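Side-chain contacts in phosphoacetylglucosamine mutase (Aspergillus lentulus, PDB 5O9X), which interconverts the 6-phosphate and 1-phosphate of N-acetylglucosamine, a reaction on the way to UDP-N-acetylglucosamine: residues V170-C173 with K174-G178; M162-P165 with Q166-V170. The protein carries 1 engineered substitution. All blocks are in the same frame, centred on the assembly; numbering follows the deposited sequence.

Contact 1 (V170-C173 with K174-G178)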
ATOM      1  N   VAL A 170     -10.838  -6.429  -8.299  1.00 20.36           N
ATOM      2  CA  VAL A 170     -11.560  -6.618  -9.581  1.00 20.15           C
ATOM      3  C   VAL A 170     -10.683  -7.396 -10.588  1.00 20.78           C
ATOM      4  O   VAL A 170     -11.182  -8.309 -11.248  1.00 19.18           O
ATOM      5  CB  VAL A 170     -12.022  -5.285 -10.222  1.00 22.02           C
ATOM      6  CG1 VAL A 170     -12.563  -5.484 -11.645  1.00 20.85           C
ATOM      7  CG2 VAL A 170     -13.123  -4.667  -9.374  1.00 18.86           C
ATOM      8  N   VAL A 171      -9.420  -6.996 -10.723  1.00 21.31           N
ATOM      9  CA  VAL A 171      -8.443  -7.682 -11.600  1.00 20.68           C
ATOM     10  C   VAL A 171      -8.353  -9.204 -11.250  1.00 20.99           C
ATOM     11  O   VAL A 171      -8.557 -10.032 -12.139  1.00 22.28           O
ATOM     12  CB  VAL A 171      -7.034  -7.047 -11.536  1.00 19.04           C
ATOM     13  CG1 VAL A 171      -6.063  -7.900 -12.418  1.00 18.97           C
ATOM     14  CG2 VAL A 171      -7.116  -5.569 -12.081  1.00 19.25           C
ATOM     15  N   ARG A 172      -8.033  -9.520  -9.995  1.00 25.37           N
ATOM     16  CA  ARG A 172      -7.998 -10.912  -9.490  1.00 27.23           C
ATOM     17  C   ARG A 172      -9.334 -11.637  -9.772  1.00 30.85           C
ATOM     18  O   ARG A 172      -9.336 -12.735 -10.378  1.00 32.45           O
ATOM     19  CB  ARG A 172      -7.583 -10.990  -8.044  1.00 27.40           C
ATOM     20  CG  ARG A 172      -7.329 -12.408  -7.624  1.00 31.74           C
ATOM     21  CD  ARG A 172      -6.824 -12.420  -6.225  1.00 38.01           C
ATOM     22  NE  ARG A 172      -6.433 -13.753  -5.767  1.00 40.13           N
ATOM     23  CZ  ARG A 172      -5.662 -13.947  -4.692  1.00 51.81           C
ATOM     24  NH1 ARG A 172      -5.228 -12.906  -3.992  1.00 56.11           N
ATOM     25  NH2 ARG A 172      -5.306 -15.165  -4.312  1.00 54.67           N
ATOM     26  N   CYS A 173     -10.457 -11.025  -9.429  1.00 26.39           N
ATOM     27  CA  CYS A 173     -11.753 -11.658  -9.734  1.00 27.16           C
ATOM     28  C   CYS A 173     -11.939 -11.994 -11.204  1.00 30.53           C
ATOM     29  O   CYS A 173     -12.341 -13.136 -11.529  1.00 30.18           O
ATOM     30  CB  CYS A 173     -12.968 -10.810  -9.285  1.00 26.15           C
ATOM     31  SG  CYS A 173     -13.057 -10.794  -7.489  1.00 27.98           S
ATOM     32  N   LYS A 174     -11.690 -11.038 -12.101  1.00 27.38           N
ATOM     33  CA  LYS A 174     -11.984 -11.310 -13.512  1.00 30.38           C
ATOM     34  C   LYS A 174     -11.020 -12.433 -14.058  1.00 30.19           C
ATOM     35  O   LYS A 174     -11.347 -13.165 -15.005  1.00 31.64           O
ATOM     36  CB  LYS A 174     -11.847 -10.051 -14.362  1.00 27.77           C
ATOM     37  CG  LYS A 174     -12.785  -8.914 -14.031  1.00 28.53           C
ATOM     38  CD  LYS A 174     -12.621  -7.811 -15.037  1.00 26.10           C
ATOM     39  CE  LYS A 174     -13.361  -8.156 -16.327  1.00 31.27           C
ATOM     40  NZ  LYS A 174     -14.825  -8.293 -16.161  1.00 32.01           N
ATOM     41  N   ASN A 175      -9.826 -12.540 -13.489  1.00 27.46           N
ATOM     42  CA  ASN A 175      -8.891 -13.547 -13.995  1.00 30.58           C
ATOM     43  C   ASN A 175      -9.097 -14.933 -13.365  1.00 33.96           C
ATOM     44  O   ASN A 175      -8.426 -15.880 -13.753  1.00 30.67           O
ATOM     45  CB  ASN A 175      -7.451 -13.087 -13.837  1.00 27.20           C
ATOM     46  CG  ASN A 175      -7.093 -11.970 -14.813  1.00 28.03           C
ATOM     47  OD1 ASN A 175      -6.469 -10.981 -14.414  1.00 27.71           O
ATOM     48  ND2 ASN A 175      -7.497 -12.099 -16.052  1.00 24.05           N
ATOM     49  N   THR A 176      -9.973 -15.027 -12.365  1.00 33.81           N
ATOM     50  CA  THR A 176     -10.179 -16.280 -11.671  1.00 35.55           C
ATOM     51  C   THR A 176     -11.628 -16.750 -11.758  1.00 38.00           C
ATOM     52  O   THR A 176     -11.945 -17.835 -11.233  1.00 42.01           O
ATOM     53  CB  THR A 176      -9.757 -16.230 -10.187  1.00 33.34           C
ATOM     54  OG1 THR A 176     -10.599 -15.286  -9.496  1.00 34.39           O
ATOM     55  CG2 THR A 176      -8.243 -15.933 -10.018  1.00 36.72           C
ATOM     56  N   LEU A 177     -12.493 -15.953 -12.395  1.00 34.49           N
ATOM     57  CA  LEU A 177     -13.918 -16.208 -12.357  1.00 39.18           C
ATOM     58  C   LEU A 177     -14.116 -17.595 -13.035  1.00 44.77           C
ATOM     59  O   LEU A 177     -13.427 -17.891 -14.020  1.00 37.92           O
ATOM     60  CB  LEU A 177     -14.694 -15.076 -13.056  1.00 38.85           C
ATOM     61  CG  LEU A 177     -16.220 -15.075 -12.964  1.00 40.18           C
ATOM     62  CD1 LEU A 177     -16.777 -14.878 -11.546  1.00 39.97           C
ATOM     63  CD2 LEU A 177     -16.816 -14.062 -13.943  1.00 37.61           C
ATOM     64  N   GLY A 178     -14.936 -18.454 -12.412  1.00 45.45           N
ATOM     65  CA  GLY A 178     -15.332 -19.752 -12.974  1.00 51.31           C
ATOM     66  C   GLY A 178     -14.280 -20.840 -12.876  1.00 58.50           C
ATOM     67  O   GLY A 178     -14.372 -21.830 -13.585  1.00 66.76           O
TER

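Contact 2 (M162-P165 with Q166-V170)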
ATOM      1  N   MET A 162     -12.952   4.118  -7.637  1.00 15.32           N
ATOM      2  CA  MET A 162     -12.767   2.993  -6.720  1.00 16.06           C
ATOM      3  C   MET A 162     -11.515   3.257  -5.902  1.00 15.84           C
ATOM      4  O   MET A 162     -10.649   4.062  -6.284  1.00 15.64           O
ATOM      5  CB  MET A 162     -12.573   1.666  -7.525  1.00 17.10           C
ATOM      6  CG  MET A 162     -13.827   1.231  -8.330  1.00 22.17           C
ATOM      7  SD  MET A 162     -13.985  -0.567  -8.552  1.00 26.81           S
ATOM      8  CE  MET A 162     -12.471  -0.846  -9.259  1.00 17.83           C
ATOM      9  N   THR A 163     -11.389   2.538  -4.786  1.00 15.12           N
ATOM     10  CA  THR A 163     -10.161   2.619  -3.956  1.00 12.73           C
ATOM     11  C   THR A 163      -9.164   1.753  -4.715  1.00 15.03           C
ATOM     12  O   THR A 163      -9.569   0.956  -5.599  1.00 14.61           O
ATOM     13  CB  THR A 163     -10.404   1.987  -2.534  1.00 15.46           C
ATOM     14  OG1 THR A 163     -10.632   0.600  -2.635  1.00 15.13           O
ATOM     15  CG2 THR A 163     -11.616   2.619  -1.812  1.00 13.75           C
ATOM     16  N   THR A 164      -7.872   1.972  -4.469  1.00 14.96           N
ATOM     17  CA  THR A 164      -6.854   1.117  -5.066  1.00 15.70           C
ATOM     18  C   THR A 164      -7.117  -0.369  -4.824  1.00 15.50           C
ATOM     19  O   THR A 164      -7.045  -1.148  -5.757  1.00 17.69           O
ATOM     20  CB  THR A 164      -5.476   1.623  -4.625  1.00 16.75           C
ATOM     21  OG1 THR A 164      -5.271   2.903  -5.265  1.00 16.88           O
ATOM     22  CG2 THR A 164      -4.322   0.668  -5.074  1.00 19.42           C
ATOM     23  N   PRO A 165      -7.353  -0.780  -3.572  1.00 15.70           N
ATOM     24  CA  PRO A 165      -7.548  -2.216  -3.356  1.00 17.74           C
ATOM     25  C   PRO A 165      -8.806  -2.760  -4.057  1.00 17.89           C
ATOM     26  O   PRO A 165      -8.792  -3.916  -4.476  1.00 18.18           O
ATOM     27  CB  PRO A 165      -7.782  -2.316  -1.826  1.00 17.93           C
ATOM     28  CG  PRO A 165      -7.139  -1.112  -1.253  1.00 18.89           C
ATOM     29  CD  PRO A 165      -7.184  -0.030  -2.303  1.00 15.56           C
ATOM     30  N   GLN A 166      -9.869  -1.941  -4.202  1.00 19.15           N
ATOM     31  CA  GLN A 166     -11.044  -2.394  -5.056  1.00 16.47           C
ATOM     32  C   GLN A 166     -10.618  -2.754  -6.468  1.00 18.76           C
ATOM     33  O   GLN A 166     -11.064  -3.810  -6.994  1.00 19.04           O
ATOM     34  CB  GLN A 166     -12.166  -1.385  -5.103  1.00 16.48           C
ATOM     35  CG  GLN A 166     -12.945  -1.406  -3.802  1.00 15.68           C
ATOM     36  CD  GLN A 166     -14.028  -0.322  -3.798  1.00 18.19           C
ATOM     37  OE1 GLN A 166     -13.893   0.773  -4.441  1.00 15.69           O
ATOM     38  NE2 GLN A 166     -15.117  -0.616  -3.092  1.00 17.85           N
ATOM     39  N   LEU A 167      -9.800  -1.896  -7.089  1.00 18.63           N
ATOM     40  CA  LEU A 167      -9.314  -2.195  -8.437  1.00 17.96           C
ATOM     41  C   LEU A 167      -8.468  -3.523  -8.449  1.00 20.67           C
ATOM     42  O   LEU A 167      -8.686  -4.389  -9.299  1.00 17.74           O
ATOM     43  CB  LEU A 167      -8.594  -0.927  -9.062  1.00 17.54           C
ATOM     44  CG  LEU A 167      -8.201  -1.439 -10.434  1.00 21.74           C
ATOM     45  CD1 LEU A 167      -9.247  -1.477 -11.550  1.00 19.85           C
ATOM     46  CD2 LEU A 167      -6.807  -1.098 -10.846  1.00 24.84           C
ATOM     47  N   HIS A 168      -7.472  -3.682  -7.534  1.00 20.28           N
ATOM     48  CA  HIS A 168      -6.731  -4.970  -7.454  1.00 19.70           C
ATOM     49  C   HIS A 168      -7.659  -6.206  -7.279  1.00 21.11           C
ATOM     50  O   HIS A 168      -7.449  -7.306  -7.888  1.00 18.39           O
ATOM     51  CB  HIS A 168      -5.825  -4.909  -6.221  1.00 19.98           C
ATOM     52  CG  HIS A 168      -4.557  -4.167  -6.443  1.00 23.25           C
ATOM     53  ND1 HIS A 168      -4.503  -2.797  -6.544  1.00 25.65           N
ATOM     54  CD2 HIS A 168      -3.279  -4.615  -6.593  1.00 21.23           C
ATOM     55  CE1 HIS A 168      -3.235  -2.426  -6.669  1.00 23.69           C
ATOM     56  NE2 HIS A 168      -2.482  -3.513  -6.746  1.00 25.88           N
ATOM     57  N   TYR A 169      -8.664  -6.052  -6.426  1.00 19.25           N
ATOM     58  CA  TYR A 169      -9.711  -7.085  -6.211  1.00 20.86           C
ATOM     59  C   TYR A 169     -10.430  -7.441  -7.520  1.00 21.84           C
ATOM     60  O   TYR A 169     -10.577  -8.630  -7.830  1.00 21.86           O
ATOM     61  CB  TYR A 169     -10.739  -6.636  -5.101  1.00 21.40           C
ATOM     62  CG  TYR A 169     -11.997  -7.413  -5.116  1.00 22.08           C
ATOM     63  CD1 TYR A 169     -12.128  -8.604  -4.286  1.00 24.68           C
ATOM     64  CD2 TYR A 169     -13.062  -7.061  -5.947  1.00 21.86           C
ATOM     65  CE1 TYR A 169     -13.313  -9.340  -4.290  1.00 23.65           C
ATOM     66  CE2 TYR A 169     -14.230  -7.827  -5.965  1.00 23.79           C
ATOM     67  CZ  TYR A 169     -14.345  -8.961  -5.155  1.00 23.02           C
ATOM     68  OH  TYR A 169     -15.534  -9.729  -5.185  1.00 22.71           O
ATOM     69  N   VAL A 170     -10.838  -6.429  -8.299  1.00 20.36           N
ATOM     70  CA  VAL A 170     -11.560  -6.618  -9.581  1.00 20.15           C
ATOM     71  C   VAL A 170     -10.683  -7.396 -10.588  1.00 20.78           C
ATOM     72  O   VAL A 170     -11.182  -8.309 -11.248  1.00 19.18           O
ATOM     73  CB  VAL A 170     -12.022  -5.285 -10.222  1.00 22.02           C
ATOM     74  CG1 VAL A 170     -12.563  -5.484 -11.645  1.00 20.85           C
ATOM     75  CG2 VAL A 170     -13.123  -4.667  -9.374  1.00 18.86           C
TER

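Contact 1 (V170-C173 with K174-G178)
The flat groups that matter in this last stretch of helix are peptide units, and T176 approaches one of them from above. Its OG1 donates to R172 O at 3.0 Å, above the carbonyl plane and 40° out of it, so the bond does not use a lone pair of that oxygen. The backbone of the same residue is held as well: T176 N bonds to C173 O, three residues back, at 3.1 Å. Nearer the start, K174 N is bonded to V170 O at 2.9 Å and N175 N to V171 O at 3.1 Å, each four residues back.

T176 can reach back because its chi1 of 64° sets OG1 between the backbone N and carbonyl carbon. That buried oxygen is gripped twice, since it also accepts from Y183 N. K174 runs alongside V170, its CD 4.1 Å from V170 CG1 and its CG 3.3 Å from V170 O. Bends at chi3 and chi4 then carry the ammonium away from this turn, into a cation-pi contact with W61.

R172 reaches out to the ring of Y183 in a second cation-pi pair. V170 and V171 pack on V129 of strand 127-132; on strand 155-161, V170 meets M159 and K174 meets I157, and C173 rests on P186.

Contact 2 (M162-P165 with Q166-V170)
T163 and Q166 form a capping box at the start of helix 164-176. T163, the N-cap residue, takes Q166 N on its OG1 at 3.1 Å, and Q166 returns the bond with its side chain, OE1 accepting from T163 N at 3.1 Å, nearly straight at the hydrogen (164°). The glutamine can fold back this far because its CG lies anti to the carbonyl carbon (chi1 -75°), which brings the extended chain across T163 OG1. Its other amide atom, NE2, is bonded to Y192 OH, so both ends of the buried amide are held.

The turn follows directly on strand 155-161 of the alpha/beta/alpha domain I, and the T164 side chain, hydrogen-bonded to D286, lies about 7 Å from the bound glucose 1,6-bisphosphate. P165 stands in the first turn, where the lack of an N-H costs no helical bond.

T164 O accepts twice from H168: from its N, and from ND1 at 3.1 Å. The carbonyl oxygen lies at the edge of the imidazole, 10° from the ring plane, while ND1 stands above the plane of the carbonyl. T164 CG2 runs beside the same ring, 3.6 Å from H168 CE1. The chain of M162 is bent at chi3, and its CE packs against L167 and V170, 3.9 Å from both L167 CB and V170 CG2.

In the fold
The two contacts lie along one helix, 164-176, and share V170, with centres about 12 Å apart. Contact 2 is the buried beginning, about 12 Å from the centre of the chain, beside helix 188-202 and toward the bound sugar bisphosphate. Contact 1 is the outer end, about 20 Å from the centre and only partly buried. Both rest on strand 127-132, but contact 2 also reaches strand 75-81, whereas contact 1 reaches strand 155-161. Side chains cap backbone N-H groups at the start; at the finish a hydroxyl donates to a carbonyl instead. The long cationic chains of contact 1 find aromatic rings, in place of the buried amide and imidazole of contact 2.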